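Local atomic coordinates of proline dehydrogenase (Bradyrhizobium japonicum USDA 110, PDB entry 3HAZ), a protein that probably oxidises proline to glutamate in two steps within one chain, using FAD for the first and NAD for the second. Residues A[391-397]-A[414-420]. Numbering follows the deposited sequence.
Sequences FPQFATH and GFEFQRL. With FAD (flavin-adenine dinucleotide), chain C.
The ring of Phe391 lies with one face against the backbone of Phe415, whose CA stands 3.9 Å from the ring centroid in a CH-pi contact; CG anti to the backbone N (chi1 -180°) carries the ring over to residues 414-416, with Glu416 OE1 at its edge. The pair sits at the N-terminal end of the two parallel strands, 391-395 and 416-420, of a beta-alpha-beta unit of the proline dehydrogenase TIM barrel, joined through helix 399-409. Pro392 O takes the N-H of Glu416, beginning the alternating backbone bonds of a parallel pair. Gln393, Ala395, Glu416 and Gln418 share the barrel's inner face. There Gln393 NE2 meets Glu416 OE2 from above the carboxylate plane at 2.9 Å, while Gln418 NE2 approaches the same oxygen nearly along its C-O axis at 2.8 Å; Arg441 adds a salt bridge, which would favour a charged carboxylate. A water joins Gln393 OE1 to Gln418 NE2. Phe394 faces the helices, its CE2 3.7 Å from Phe415 CD1, with the ring planes at 62°. Next, Ala395 CB touches the flavin at C8, 3.6 Å away. Beyond the strand, as in many TIM barrels, the C-terminal end carries the ligand site: Thr396 OG1 hydrogen-bonds FAD O1P, and His397 N donates to FAD O2P. The imidazole of His397 turns back to strand 416-420, where Leu420 N lies in the ring plane and donates to His397 NE2 at 3.0 Å.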
loop_
_atom_site.group_PDB
_atom_site.type_symbol
_atom_site.label_atom_id
_atom_site.label_comp_id
_atom_site.label_asym_id
_atom_site.label_seq_id
_atom_site.Cartn_x
_atom_site.Cartn_y
_atom_site.Cartn_z
ATOM N N PHE A 391 -52.818 26.277 -6.201
ATOM C CA PHE A 391 -52.024 27.385 -5.684
ATOM C C PHE A 391 -50.819 26.800 -4.946
ATOM O O PHE A 391 -50.954 26.305 -3.827
ATOM C CB PHE A 391 -52.871 28.253 -4.745
ATOM C CG PHE A 391 -52.133 29.436 -4.167
ATOM C CD1 PHE A 391 -52.149 30.669 -4.816
ATOM C CD2 PHE A 391 -51.447 29.321 -2.957
ATOM C CE1 PHE A 391 -51.479 31.765 -4.281
ATOM C CE2 PHE A 391 -50.767 30.415 -2.412
ATOM C CZ PHE A 391 -50.782 31.638 -3.075
ATOM N N PRO A 392 -49.639 26.831 -5.587
ATOM C CA PRO A 392 -48.438 26.217 -5.010
ATOM C C PRO A 392 -47.856 27.055 -3.881
ATOM O O PRO A 392 -47.898 28.284 -3.931
ATOM C CB PRO A 392 -47.451 26.171 -6.189
ATOM C CG PRO A 392 -48.259 26.490 -7.420
ATOM C CD PRO A 392 -49.393 27.356 -6.939
ATOM N N GLN A 393 -47.326 26.375 -2.871
ATOM C CA GLN A 393 -46.685 27.014 -1.734
ATOM C C GLN A 393 -45.332 26.344 -1.546
ATOM O O GLN A 393 -45.258 25.171 -1.187
ATOM C CB GLN A 393 -47.526 26.830 -0.471
ATOM C CG GLN A 393 -49.007 27.178 -0.640
ATOM C CD GLN A 393 -49.867 26.612 0.480
ATOM O OE1 GLN A 393 -50.039 25.398 0.596
ATOM N NE2 GLN A 393 -50.403 27.491 1.313
ATOM N N PHE A 394 -44.263 27.080 -1.803
ATOM C CA PHE A 394 -42.935 26.493 -1.784
ATOM C C PHE A 394 -42.276 26.782 -0.449
ATOM O O PHE A 394 -41.802 27.886 -0.206
ATOM C CB PHE A 394 -42.105 27.023 -2.956
ATOM C CG PHE A 394 -42.764 26.813 -4.293
ATOM C CD1 PHE A 394 -42.815 25.548 -4.864
ATOM C CD2 PHE A 394 -43.360 27.869 -4.964
ATOM C CE1 PHE A 394 -43.439 25.344 -6.086
ATOM C CE2 PHE A 394 -43.981 27.674 -6.186
ATOM C CZ PHE A 394 -44.019 26.408 -6.749
ATOM N N ALA A 395 -42.293 25.787 0.428
ATOM C CA ALA A 395 -41.681 25.906 1.737
ATOM C C ALA A 395 -40.218 25.497 1.644
ATOM O O ALA A 395 -39.907 24.343 1.356
ATOM C CB ALA A 395 -42.423 25.029 2.749
ATOM N N THR A 396 -39.324 26.450 1.874
ATOM C CA THR A 396 -37.892 26.196 1.814
ATOM C C THR A 396 -37.153 27.383 2.401
ATOM O O THR A 396 -37.613 28.521 2.297
ATOM C CB THR A 396 -37.414 25.976 0.359
ATOM O OG1 THR A 396 -35.983 25.907 0.328
ATOM C CG2 THR A 396 -37.875 27.123 -0.532
ATOM N N HIS A 397 -36.003 27.129 3.013
ATOM C CA HIS A 397 -35.154 28.226 3.476
ATOM C C HIS A 397 -33.850 28.278 2.676
ATOM O O HIS A 397 -32.868 28.895 3.094
ATOM C CB HIS A 397 -34.868 28.106 4.975
ATOM C CG HIS A 397 -36.093 27.872 5.808
ATOM N ND1 HIS A 397 -36.315 26.694 6.489
ATOM C CD2 HIS A 397 -37.157 28.667 6.073
ATOM C CE1 HIS A 397 -37.465 26.772 7.135
ATOM N NE2 HIS A 397 -37.998 27.957 6.895
ATOM N N GLY A 414 -50.067 33.937 -8.000
ATOM C CA GLY A 414 -50.679 32.620 -8.005
ATOM C C GLY A 414 -49.886 31.560 -7.268
ATOM O O GLY A 414 -50.172 30.371 -7.393
ATOM N N PHE A 415 -48.885 31.992 -6.507
ATOM C CA PHE A 415 -48.128 31.090 -5.639
ATOM C C PHE A 415 -47.546 31.875 -4.459
ATOM O O PHE A 415 -47.595 33.110 -4.435
ATOM C CB PHE A 415 -47.015 30.373 -6.422
ATOM C CG PHE A 415 -45.871 31.272 -6.819
ATOM C CD1 PHE A 415 -44.714 31.319 -6.058
ATOM C CD2 PHE A 415 -45.956 32.071 -7.952
ATOM C CE1 PHE A 415 -43.660 32.145 -6.419
ATOM C CE2 PHE A 415 -44.911 32.903 -8.315
ATOM C CZ PHE A 415 -43.761 32.940 -7.549
ATOM N N GLU A 416 -47.018 31.160 -3.474
ATOM C CA GLU A 416 -46.327 31.804 -2.363
ATOM C C GLU A 416 -45.114 30.973 -1.976
ATOM O O GLU A 416 -44.967 29.822 -2.407
ATOM C CB GLU A 416 -47.265 31.959 -1.152
ATOM C CG GLU A 416 -47.549 30.628 -0.437
ATOM C CD GLU A 416 -48.574 30.735 0.684
ATOM O OE1 GLU A 416 -49.298 31.750 0.745
ATOM O OE2 GLU A 416 -48.663 29.785 1.497
ATOM N N PHE A 417 -44.233 31.570 -1.181
ATOM C CA PHE A 417 -43.197 30.817 -0.500
ATOM C C PHE A 417 -43.634 30.631 0.954
ATOM O O PHE A 417 -44.533 31.326 1.431
ATOM C CB PHE A 417 -41.852 31.547 -0.569
ATOM C CG PHE A 417 -41.260 31.592 -1.950
ATOM C CD1 PHE A 417 -41.378 32.733 -2.733
ATOM C CD2 PHE A 417 -40.605 30.487 -2.471
ATOM C CE1 PHE A 417 -40.844 32.773 -4.013
ATOM C CE2 PHE A 417 -40.067 30.517 -3.751
ATOM C CZ PHE A 417 -40.186 31.661 -4.523
ATOM N N GLN A 418 -42.999 29.703 1.659
ATOM C CA GLN A 418 -43.257 29.539 3.089
ATOM C C GLN A 418 -41.972 29.339 3.875
ATOM O O GLN A 418 -40.943 28.928 3.328
ATOM C CB GLN A 418 -44.189 28.363 3.360
ATOM C CG GLN A 418 -45.489 28.393 2.609
ATOM C CD GLN A 418 -46.416 27.286 3.049
ATOM O OE1 GLN A 418 -45.965 26.253 3.554
ATOM N NE2 GLN A 418 -47.725 27.495 2.869
ATOM N N ARG A 419 -42.048 29.626 5.167
ATOM C CA ARG A 419 -40.917 29.459 6.055
ATOM C C ARG A 419 -41.409 29.238 7.476
ATOM O O ARG A 419 -42.552 29.555 7.807
ATOM C CB ARG A 419 -40.036 30.702 6.020
ATOM C CG ARG A 419 -40.661 31.916 6.712
ATOM C CD ARG A 419 -39.651 33.043 6.849
ATOM N NE ARG A 419 -40.120 34.099 7.735
ATOM C CZ ARG A 419 -39.681 34.289 8.975
ATOM N NH1 ARG A 419 -40.178 35.277 9.700
ATOM N NH2 ARG A 419 -38.748 33.490 9.490
ATOM N N LEU A 420 -40.525 28.721 8.320
ATOM C CA LEU A 420 -40.830 28.521 9.727
ATOM C C LEU A 420 -40.243 29.660 10.556
ATOM O O LEU A 420 -39.088 30.045 10.373
ATOM C CB LEU A 420 -40.264 27.181 10.199
ATOM C CG LEU A 420 -40.887 26.596 11.465
ATOM C CD1 LEU A 420 -42.376 26.337 11.257
ATOM C CD2 LEU A 420 -40.169 25.313 11.866
HETATM P PA FAD C . -32.041 22.441 2.309
HETATM O O1A FAD C . -30.704 22.605 3.233
HETATM O O2A FAD C . -31.866 22.986 0.964
HETATM O O5B FAD C . -32.386 20.858 2.174
HETATM C C5B FAD C . -32.477 20.104 3.348
HETATM C C4B FAD C . -33.097 18.735 3.038
HETATM O O4B FAD C . -32.690 17.992 1.764
HETATM C C3B FAD C . -33.697 17.841 3.941
HETATM O O3B FAD C . -34.601 18.353 4.905
HETATM C C2B FAD C . -34.047 16.644 3.094
HETATM O O2B FAD C . -35.401 16.505 2.705
HETATM C C1B FAD C . -33.058 16.646 1.984
HETATM N N9A FAD C . -31.832 15.889 2.160
HETATM C C8A FAD C . -30.813 16.097 3.084
HETATM N N7A FAD C . -29.838 15.168 2.842
HETATM C C5A FAD C . -30.261 14.379 1.748
HETATM C C6A FAD C . -29.631 13.217 1.031
HETATM N N6A FAD C . -28.331 12.704 1.447
HETATM N N1A FAD C . -30.244 12.653 0.012
HETATM C C2A FAD C . -31.495 13.135 -0.420
HETATM N N3A FAD C . -32.102 14.250 0.271
HETATM C C4A FAD C . -31.460 14.837 1.332
HETATM N N1 FAD C . -41.422 18.142 5.536
HETATM C C2 FAD C . -42.189 17.002 5.550
HETATM O O2 FAD C . -41.587 15.775 5.377
HETATM N N3 FAD C . -43.602 17.094 5.791
HETATM C C4 FAD C . -44.186 18.310 6.003
HETATM O O4 FAD C . -45.574 18.406 6.171
HETATM C C4X FAD C . -43.387 19.505 5.984
HETATM N N5 FAD C . -44.014 20.845 6.205
HETATM C C5X FAD C . -43.209 22.010 6.190
HETATM C C6 FAD C . -43.826 23.325 6.416
HETATM C C7 FAD C . -43.021 24.487 6.395
HETATM C C7M FAD C . -43.667 25.839 6.653
HETATM C C8 FAD C . -41.565 24.385 6.139
HETATM C C8M FAD C . -40.664 25.630 6.115
HETATM C C9 FAD C . -40.979 23.125 5.923
HETATM C C9A FAD C . -41.810 21.908 5.953
HETATM N N10 FAD C . -41.206 20.592 5.730
HETATM C C10 FAD C . -42.034 19.409 5.749
HETATM C "C1'" FAD C . -39.778 20.433 5.303
HETATM C "C2'" FAD C . -38.744 20.221 6.438
HETATM O "O2'" FAD C . -39.314 20.579 7.693
HETATM C "C3'" FAD C . -37.469 21.016 6.109
HETATM O "O3'" FAD C . -37.669 22.396 6.394
HETATM C "C4'" FAD C . -37.025 20.866 4.609
HETATM O "O4'" FAD C . -36.997 19.585 4.080
HETATM C "C5'" FAD C . -35.715 21.643 4.311
HETATM O "O5'" FAD C . -35.582 21.994 2.943
HETATM P P FAD C . -34.749 23.384 2.586
HETATM O O1P FAD C . -34.831 23.673 0.945
HETATM O O2P FAD C . -35.290 24.499 3.372
HETATM O O3P FAD C . -33.229 23.171 3.143
HETATM O O HOH W 1 -49.657 24.980 3.260
#